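Local coordinates for PA0833-PD protein (Pseudomonas aeruginosa PAO1, PDB 6JFW), which probably binds peptidoglycan through this periplasmic OmpA C-like domain, tethering the outer membrane of the bacterium to its cell wall, at residues 4-16 and 51-65. Residues are numbered along the deposited sequence; the frame is centred on the assembly and turned at random.
Sequences KQEAELRRQMEGT and PLNNLANSFKQYNQN
Q5 runs alongside Y62 in the opposite direction, over one face of its ring. The contact pairs helix 4-12 with helix 51-61, which run antiparallel with axes 10.5 Å apart at closest approach. CG of Q5 is anti to the backbone N (chi1 -176°), and this extended chain carries the amide past the Y62 ring to S58 OG and N65 ND2. Its CB sits over the centre of the Y62 ring in a CH-pi contact, 3.7 Å from the centroid. Its CG meets Y62 CD2 at 3.4 Å. Its CD passes Y62 CB. At the tip the amide divides its work. NE2 donates to S58 OG at 3.0 Å, nearly straight (163°) and in the amide plane. NE2 also donates to a water that in turn donates to Y62 O and N65 OD1. OE1 accepts a weak bond from N65 ND2, with the two amides nearly coplanar.

At the outer edge of the ring, K4 NZ donates to Y62 OH, but E8 is modelled too close to that hydroxyl, so the details there are doubtful. Further along, apolar contacts join in. L9 CD2 meets L55 CD2 at 3.6 Å, and M13 CE reaches L55 CG at 3.9 Å. T16 CG2 brushes P51 CG.

Both helices pack on one face of the OmpA C-like domain's sheet: Q5, L9 and F59 all touch L137. The buried Q5 amide has partners for both its nitrogen and its oxygen, which fixes its orientation. It links helix 4-12 to S58 directly and, through a weak bond and a water, to N65 at the start of strand 65-72.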
ATOM      1  N   LYS A   4     -16.351   4.729  -9.874  1.00 18.93           N
ATOM      2  CA  LYS A   4     -15.712   5.891 -10.480  1.00 23.04           C
ATOM      3  C   LYS A   4     -14.292   6.074  -9.958  1.00 19.74           C
ATOM      4  O   LYS A   4     -13.359   6.292 -10.739  1.00 14.08           O
ATOM      5  CB  LYS A   4     -16.558   7.136 -10.226  1.00 26.74           C
ATOM      6  CG  LYS A   4     -16.211   8.322 -11.099  1.00 30.61           C
ATOM      7  CD  LYS A   4     -17.363   9.312 -11.127  1.00 38.77           C
ATOM      8  CE  LYS A   4     -16.895  10.700 -11.520  1.00 41.10           C
ATOM      9  NZ  LYS A   4     -15.968  11.261 -10.500  1.00 42.26           N
ATOM     10  N   GLN A   5     -14.106   5.983  -8.639  1.00 13.62           N
ATOM     11  CA  GLN A   5     -12.756   6.079  -8.095  1.00 18.98           C
ATOM     12  C   GLN A   5     -11.878   4.947  -8.608  1.00 11.51           C
ATOM     13  O   GLN A   5     -10.699   5.160  -8.913  1.00 11.23           O
ATOM     14  CB  GLN A   5     -12.780   6.081  -6.566  1.00 18.68           C
ATOM     15  CG  GLN A   5     -11.392   6.285  -5.961  1.00 15.89           C
ATOM     16  CD  GLN A   5     -11.403   6.387  -4.450  1.00 19.35           C
ATOM     17  OE1 GLN A   5     -12.342   5.943  -3.792  1.00 15.94           O
ATOM     18  NE2 GLN A   5     -10.353   6.980  -3.894  1.00 14.37           N
ATOM     19  N   GLU A   6     -12.435   3.737  -8.718  1.00 12.15           N
ATOM     20  CA  GLU A   6     -11.648   2.612  -9.218  1.00 18.84           C
ATOM     21  C   GLU A   6     -11.124   2.893 -10.620  1.00 16.55           C
ATOM     22  O   GLU A   6      -9.948   2.644 -10.917  1.00 13.60           O
ATOM     23  CB  GLU A   6     -12.472   1.323  -9.214  1.00 22.46           C
ATOM     24  CG  GLU A   6     -11.620   0.103  -9.557  1.00 19.28           C
ATOM     25  CD  GLU A   6     -12.424  -1.100 -10.013  1.00 31.78           C
ATOM     26  OE1 GLU A   6     -13.655  -1.120  -9.802  1.00 31.76           O
ATOM     27  OE2 GLU A   6     -11.817  -2.029 -10.588  1.00 38.29           O
ATOM     28  N   ALA A   7     -11.982   3.415 -11.498  1.00 13.96           N
ATOM     29  CA  ALA A   7     -11.548   3.722 -12.857  1.00 17.43           C
ATOM     30  C   ALA A   7     -10.526   4.850 -12.869  1.00 16.97           C
ATOM     31  O   ALA A   7      -9.573   4.825 -13.657  1.00 20.55           O
ATOM     32  CB  ALA A   7     -12.752   4.078 -13.727  1.00 16.97           C
ATOM     33  N   GLU A   8     -10.708   5.849 -12.005  1.00 15.34           N
ATOM     34  CA  GLU A   8      -9.723   6.920 -11.906  1.00 15.90           C
ATOM     35  C   GLU A   8      -8.392   6.398 -11.383  1.00 15.35           C
ATOM     36  O   GLU A   8      -7.325   6.821 -11.845  1.00 14.88           O
ATOM     37  CB  GLU A   8     -10.256   8.034 -11.011  1.00 22.21           C
ATOM     38  CG  GLU A   8     -11.038   9.098 -11.743  1.00 34.26           C
ATOM     39  CD  GLU A   8     -11.863   9.948 -10.806  1.00 54.85           C
ATOM     40  OE1 GLU A   8     -13.080  10.087 -11.048  1.00 50.61           O
ATOM     41  OE2 GLU A   8     -11.305  10.465  -9.817  1.00 58.45           O
ATOM     42  N   LEU A   9      -8.433   5.473 -10.424  1.00 12.48           N
ATOM     43  CA  LEU A   9      -7.196   4.911  -9.892  1.00 14.73           C
ATOM     44  C   LEU A   9      -6.478   4.062 -10.932  1.00 12.54           C
ATOM     45  O   LEU A   9      -5.250   4.141 -11.060  1.00 14.48           O
ATOM     46  CB  LEU A   9      -7.492   4.096  -8.634  1.00 10.28           C
ATOM     47  CG  LEU A   9      -7.747   4.968  -7.405  1.00 16.39           C
ATOM     48  CD1 LEU A   9      -8.300   4.151  -6.251  1.00 13.50           C
ATOM     49  CD2 LEU A   9      -6.463   5.671  -7.004  1.00 18.69           C
ATOM     50  N   ARG A  10      -7.221   3.249 -11.687  1.00 11.02           N
ATOM     51  CA  ARG A  10      -6.594   2.432 -12.722  1.00 12.17           C
ATOM     52  C   ARG A  10      -5.869   3.296 -13.744  1.00 16.95           C
ATOM     53  O   ARG A  10      -4.765   2.956 -14.182  1.00 13.71           O
ATOM     54  CB  ARG A  10      -7.637   1.553 -13.412  1.00 15.09           C
ATOM     55  CG  ARG A  10      -8.000   0.337 -12.598  1.00 17.15           C
ATOM     56  CD  ARG A  10      -8.905  -0.630 -13.337  1.00 20.62           C
ATOM     57  NE  ARG A  10      -9.477  -1.577 -12.387  1.00 23.68           N
ATOM     58  CZ  ARG A  10      -8.817  -2.610 -11.875  1.00 16.90           C
ATOM     59  NH1 ARG A  10      -7.561  -2.848 -12.234  1.00 19.08           N
ATOM     60  NH2 ARG A  10      -9.413  -3.408 -11.002  1.00 24.68           N
ATOM     61  N   ARG A  11      -6.468   4.425 -14.123  1.00 13.58           N
ATOM     62  CA  ARG A  11      -5.819   5.313 -15.079  1.00 13.58           C
ATOM     63  C   ARG A  11      -4.538   5.901 -14.500  1.00 14.51           C
ATOM     64  O   ARG A  11      -3.479   5.856 -15.136  1.00 19.55           O
ATOM     65  CB  ARG A  11      -6.783   6.422 -15.501  1.00 21.16           C
ATOM     66  CG  ARG A  11      -6.297   7.213 -16.697  1.00 25.04           C
ATOM     67  CD  ARG A  11      -7.426   7.502 -17.668  1.00 27.39           C
ATOM     68  NE  ARG A  11      -6.929   8.128 -18.890  1.00 32.30           N
ATOM     69  CZ  ARG A  11      -7.042   7.598 -20.104  1.00 33.61           C
ATOM     70  NH1 ARG A  11      -7.649   6.431 -20.270  1.00 28.49           N
ATOM     71  NH2 ARG A  11      -6.552   8.242 -21.154  1.00 29.42           N
ATOM     72  N   GLN A  12      -4.613   6.445 -13.281  1.00 18.00           N
ATOM     73  CA  GLN A  12      -3.448   7.090 -12.681  1.00 15.41           C
ATOM     74  C   GLN A  12      -2.317   6.108 -12.413  1.00 18.69           C
ATOM     75  O   GLN A  12      -1.142   6.479 -12.510  1.00 16.96           O
ATOM     76  CB  GLN A  12      -3.836   7.781 -11.376  1.00 19.44           C
ATOM     77  CG  GLN A  12      -4.697   9.015 -11.525  1.00 24.39           C
ATOM     78  CD  GLN A  12      -5.156   9.537 -10.181  1.00 31.54           C
ATOM     79  OE1 GLN A  12      -5.655   8.778  -9.350  1.00 32.06           O
ATOM     80  NE2 GLN A  12      -4.973  10.831  -9.951  1.00 38.17           N
ATOM     81  N   MET A  13      -2.637   4.867 -12.057  1.00 13.75           N
ATOM     82  CA  MET A  13      -1.611   3.897 -11.700  1.00 19.48           C
ATOM     83  C   MET A  13      -1.060   3.141 -12.901  1.00 18.16           C
ATOM     84  O   MET A  13      -0.188   2.284 -12.723  1.00 14.19           O
ATOM     85  CB  MET A  13      -2.154   2.902 -10.668  1.00 18.40           C
ATOM     86  CG  MET A  13      -2.436   3.508  -9.296  1.00 17.98           C
ATOM     87  SD  MET A  13      -1.006   4.321  -8.543  1.00 24.90           S
ATOM     88  CE  MET A  13      -1.493   6.042  -8.642  1.00 21.97           C
ATOM     89  N   GLU A  14      -1.546   3.434 -14.106  1.00 17.02           N
ATOM     90  CA  GLU A  14      -1.013   2.822 -15.317  1.00 22.17           C
ATOM     91  C   GLU A  14       0.500   2.975 -15.376  1.00 18.60           C
ATOM     92  O   GLU A  14       1.034   4.077 -15.210  1.00 20.27           O
ATOM     93  CB  GLU A  14      -1.664   3.463 -16.547  1.00 24.57           C
ATOM     94  CG  GLU A  14      -1.232   2.881 -17.891  1.00 32.18           C
ATOM     95  CD  GLU A  14      -2.197   3.224 -19.003  1.00 51.00           C
ATOM     96  OE1 GLU A  14      -2.319   2.429 -19.958  1.00 51.58           O
ATOM     97  OE2 GLU A  14      -2.843   4.286 -18.905  1.00 47.65           O
ATOM     98  N   GLY A  15       1.195   1.859 -15.580  1.00 19.88           N
ATOM     99  CA  GLY A  15       2.630   1.867 -15.771  1.00 19.22           C
ATOM    100  C   GLY A  15       3.469   2.147 -14.542  1.00 26.28           C
ATOM    101  O   GLY A  15       4.694   2.245 -14.668  1.00 20.84           O
ATOM    102  N   THR A  16       2.863   2.283 -13.361  1.00 15.56           N
ATOM    103  CA  THR A  16       3.627   2.518 -12.140  1.00 17.12           C
ATOM    104  C   THR A  16       4.078   1.235 -11.461  1.00 21.37           C
ATOM    105  O   THR A  16       4.970   1.285 -10.605  1.00 16.86           O
ATOM    106  CB  THR A  16       2.803   3.325 -11.131  1.00 19.39           C
ATOM    107  OG1 THR A  16       1.684   2.543 -10.693  1.00 18.61           O
ATOM    108  CG2 THR A  16       2.302   4.619 -11.752  1.00 18.84           C
ATOM    109  N   PRO A  51       3.489   8.930  -8.091  1.00 17.30           N
ATOM    110  CA  PRO A  51       2.345   8.024  -7.876  1.00 16.61           C
ATOM    111  C   PRO A  51       1.638   8.252  -6.549  1.00 14.16           C
ATOM    112  O   PRO A  51       0.402   8.296  -6.506  1.00 15.99           O
ATOM    113  CB  PRO A  51       2.990   6.636  -7.962  1.00 18.35           C
ATOM    114  CG  PRO A  51       4.104   6.822  -8.914  1.00 17.86           C
ATOM    115  CD  PRO A  51       4.650   8.201  -8.639  1.00 19.55           C
ATOM    116  N   LEU A  52       2.395   8.414  -5.461  1.00 15.14           N
ATOM    117  CA  LEU A  52       1.777   8.689  -4.166  1.00 14.32           C
ATOM    118  C   LEU A  52       1.055  10.030  -4.169  1.00 10.75           C
ATOM    119  O   LEU A  52      -0.005  10.169  -3.547  1.00 15.58           O
ATOM    120  CB  LEU A  52       2.830   8.652  -3.060  1.00 11.42           C
ATOM    121  CG  LEU A  52       3.214   7.256  -2.574  1.00 14.09           C
ATOM    122  CD1 LEU A  52       4.378   7.316  -1.598  1.00 17.02           C
ATOM    123  CD2 LEU A  52       2.014   6.558  -1.949  1.00 19.78           C
ATOM    124  N   ASN A  53       1.618  11.032  -4.852  1.00 13.18           N
ATOM    125  CA  ASN A  53       0.925  12.309  -4.997  1.00 12.19           C
ATOM    126  C   ASN A  53      -0.441  12.119  -5.639  1.00 12.42           C
ATOM    127  O   ASN A  53      -1.435  12.706  -5.193  1.00 12.39           O
ATOM    128  CB  ASN A  53       1.761  13.282  -5.831  1.00 13.74           C
ATOM    129  CG  ASN A  53       3.005  13.759  -5.112  1.00 20.42           C
ATOM    130  OD1 ASN A  53       3.133  13.613  -3.898  1.00 21.27           O
ATOM    131  ND2 ASN A  53       3.927  14.348  -5.865  1.00 20.47           N
ATOM    132  N   ASN A  54      -0.508  11.303  -6.693  1.00 12.70           N
ATOM    133  CA  ASN A  54      -1.783  11.042  -7.353  1.00 12.77           C
ATOM    134  C   ASN A  54      -2.743  10.306  -6.428  1.00 15.19           C
ATOM    135  O   ASN A  54      -3.942  10.612  -6.396  1.00 11.34           O
ATOM    136  CB  ASN A  54      -1.556  10.242  -8.636  1.00 14.86           C
ATOM    137  CG  ASN A  54      -1.145  11.117  -9.800  1.00 16.28           C
ATOM    138  OD1 ASN A  54      -1.926  11.942 -10.273  1.00 21.41           O
ATOM    139  ND2 ASN A  54       0.083  10.940 -10.273  1.00 19.63           N
ATOM    140  N   LEU A  55      -2.236   9.329  -5.671  1.00 13.99           N
ATOM    141  CA  LEU A  55      -3.080   8.615  -4.719  1.00 14.11           C
ATOM    142  C   LEU A  55      -3.672   9.563  -3.685  1.00 13.78           C
ATOM    143  O   LEU A  55      -4.863   9.479  -3.365  1.00 16.85           O
ATOM    144  CB  LEU A  55      -2.277   7.512  -4.028  1.00 16.71           C
ATOM    145  CG  LEU A  55      -2.077   6.207  -4.798  1.00 23.44           C
ATOM    146  CD1 LEU A  55      -1.269   5.216  -3.976  1.00 19.32           C
ATOM    147  CD2 LEU A  55      -3.420   5.617  -5.171  1.00 19.29           C
ATOM    148  N   ALA A  56      -2.851  10.472  -3.149  1.00 12.12           N
ATOM    149  CA  ALA A  56      -3.344  11.412  -2.148  1.00 11.98           C
ATOM    150  C   ALA A  56      -4.456  12.288  -2.709  1.00 15.11           C
ATOM    151  O   ALA A  56      -5.443  12.569  -2.019  1.00 15.34           O
ATOM    152  CB  ALA A  56      -2.194  12.273  -1.625  1.00 12.20           C
ATOM    153  N   ASN A  57      -4.318  12.725  -3.965  1.00 12.41           N
ATOM    154  CA  ASN A  57      -5.363  13.536  -4.580  1.00 13.48           C
ATOM    155  C   ASN A  57      -6.657  12.747  -4.727  1.00 16.49           C
ATOM    156  O   ASN A  57      -7.749  13.283  -4.503  1.00 15.30           O
ATOM    157  CB  ASN A  57      -4.893  14.060  -5.937  1.00 14.19           C
ATOM    158  CG  ASN A  57      -3.788  15.087  -5.812  1.00 18.72           C
ATOM    159  OD1 ASN A  57      -3.615  15.702  -4.760  1.00 20.59           O
ATOM    160  ND2 ASN A  57      -3.033  15.280  -6.887  1.00 19.70           N
ATOM    161  N   SER A  58      -6.556  11.469  -5.099  1.00 13.29           N
ATOM    162  CA  SER A  58      -7.747  10.633  -5.211  1.00 11.83           C
ATOM    163  C   SER A  58      -8.427  10.464  -3.857  1.00 14.64           C
ATOM    164  O   SER A  58      -9.647  10.635  -3.739  1.00 16.37           O
ATOM    165  CB  SER A  58      -7.377   9.271  -5.797  1.00 14.41           C
ATOM    166  OG  SER A  58      -8.508   8.417  -5.841  1.00 17.62           O
ATOM    167  N   PHE A  59      -7.650  10.127  -2.822  1.00 14.16           N
ATOM    168  CA  PHE A  59      -8.222   9.948  -1.491  1.00 18.92           C
ATOM    169  C   PHE A  59      -8.897  11.224  -1.006  1.00 18.82           C
ATOM    170  O   PHE A  59      -9.974  11.176  -0.398  1.00 18.30           O
ATOM    171  CB  PHE A  59      -7.139   9.523  -0.492  1.00 13.95           C
ATOM    172  CG  PHE A  59      -6.414   8.250  -0.856  1.00 15.18           C
ATOM    173  CD1 PHE A  59      -6.950   7.340  -1.754  1.00 18.62           C
ATOM    174  CD2 PHE A  59      -5.189   7.964  -0.275  1.00 18.31           C
ATOM    175  CE1 PHE A  59      -6.268   6.175  -2.072  1.00 16.25           C
ATOM    176  CE2 PHE A  59      -4.505   6.805  -0.587  1.00 18.51           C
ATOM    177  CZ  PHE A  59      -5.045   5.909  -1.486  1.00 15.10           C
ATOM    178  N   LYS A  60      -8.272  12.379  -1.256  1.00 16.63           N
ATOM    179  CA  LYS A  60      -8.862  13.652  -0.852  1.00 21.27           C
ATOM    180  C   LYS A  60     -10.162  13.929  -1.590  1.00 20.40           C
ATOM    181  O   LYS A  60     -11.081  14.532  -1.024  1.00 25.18           O
ATOM    182  CB  LYS A  60      -7.878  14.792  -1.098  1.00 21.69           C
ATOM    183  CG  LYS A  60      -6.906  15.023   0.036  1.00 23.82           C
ATOM    184  CD  LYS A  60      -6.460  16.477   0.084  1.00 32.93           C
ATOM    185  CE  LYS A  60      -5.492  16.789  -1.042  1.00 38.36           C
ATOM    186  NZ  LYS A  60      -4.643  15.604  -1.357  1.00 31.44           N
ATOM    187  N   GLN A  61     -10.250  13.505  -2.847  1.00 19.50           N
ATOM    188  CA  GLN A  61     -11.434  13.773  -3.654  1.00 23.33           C
ATOM    189  C   GLN A  61     -12.581  12.838  -3.293  1.00 25.42           C
ATOM    190  O   GLN A  61     -13.739  13.268  -3.227  1.00 23.01           O
ATOM    191  CB  GLN A  61     -11.071  13.643  -5.130  1.00 21.51           C
ATOM    192  CG  GLN A  61     -12.099  14.169  -6.094  1.00 31.05           C
ATOM    193  CD  GLN A  61     -11.761  13.792  -7.518  1.00 39.09           C
ATOM    194  OE1 GLN A  61     -12.182  12.747  -8.009  1.00 49.97           O
ATOM    195  NE2 GLN A  61     -10.978  14.632  -8.183  1.00 50.33           N
ATOM    196  N   TYR A  62     -12.284  11.563  -3.048  1.00 20.92           N
ATOM    197  CA  TYR A  62     -13.299  10.564  -2.708  1.00 18.41           C
ATOM    198  C   TYR A  62     -13.283  10.366  -1.197  1.00 21.88           C
ATOM    199  O   TYR A  62     -12.526   9.559  -0.661  1.00 24.00           O
ATOM    200  CB  TYR A  62     -13.050   9.271  -3.465  1.00 15.47           C
ATOM    201  CG  TYR A  62     -13.280   9.480  -4.926  1.00 23.66           C
ATOM    202  CD1 TYR A  62     -14.566   9.612  -5.422  1.00 24.68           C
ATOM    203  CD2 TYR A  62     -12.217   9.608  -5.804  1.00 20.98           C
ATOM    204  CE1 TYR A  62     -14.792   9.831  -6.752  1.00 20.17           C
ATOM    205  CE2 TYR A  62     -12.433   9.822  -7.140  1.00 26.01           C
ATOM    206  CZ  TYR A  62     -13.726   9.936  -7.608  1.00 28.33           C
ATOM    207  OH  TYR A  62     -13.975  10.155  -8.938  1.00 26.37           O
ATOM    208  N   ASN A  63     -14.155  11.103  -0.519  1.00 23.41           N
ATOM    209  CA  ASN A  63     -14.100  11.228   0.929  1.00 34.35           C
ATOM    210  C   ASN A  63     -14.873  10.146   1.670  1.00 31.38           C
ATOM    211  O   ASN A  63     -14.751  10.059   2.897  1.00 34.71           O
ATOM    212  CB  ASN A  63     -14.618  12.613   1.343  1.00 33.76           C
ATOM    213  CG  ASN A  63     -16.024  12.891   0.837  1.00 45.74           C
ATOM    214  OD1 ASN A  63     -16.218  13.633  -0.126  1.00 58.89           O
ATOM    215  ND2 ASN A  63     -17.012  12.308   1.498  1.00 48.39           N
ATOM    216  N   GLN A  64     -15.634   9.306   0.976  1.00 30.01           N
ATOM    217  CA  GLN A  64     -16.558   8.381   1.639  1.00 29.74           C
ATOM    218  C   GLN A  64     -15.987   6.972   1.757  1.00 30.28           C
ATOM    219  O   GLN A  64     -16.678   5.990   1.487  1.00 30.50           O
ATOM    220  CB  GLN A  64     -17.892   8.354   0.906  1.00 40.20           C
ATOM    221  CG  GLN A  64     -18.565   9.701   0.806  1.00 51.03           C
ATOM    222  CD  GLN A  64     -20.018   9.661   1.229  1.00 59.69           C
ATOM    223  OE1 GLN A  64     -20.690   8.651   1.067  1.00 66.46           O
ATOM    224  NE2 GLN A  64     -20.504  10.760   1.784  1.00 59.58           N
ATOM    225  N   ASN A  65     -14.728   6.846   2.169  1.00 20.76           N
ATOM    226  CA  ASN A  65     -14.201   5.539   2.532  1.00 19.35           C
ATOM    227  C   ASN A  65     -13.113   5.714   3.581  1.00 19.09           C
ATOM    228  O   ASN A  65     -12.557   6.802   3.753  1.00 21.05           O
ATOM    229  CB  ASN A  65     -13.670   4.766   1.311  1.00 17.72           C
ATOM    230  CG  ASN A  65     -12.723   5.581   0.449  1.00 23.17           C
ATOM    231  OD1 ASN A  65     -11.828   6.260   0.950  1.00 19.57           O
ATOM    232  ND2 ASN A  65     -12.912   5.501  -0.863  1.00 21.77           N
TER
HETATM  233  O   HOH W   1     -10.623   7.595  -1.007  1.00 17.51           O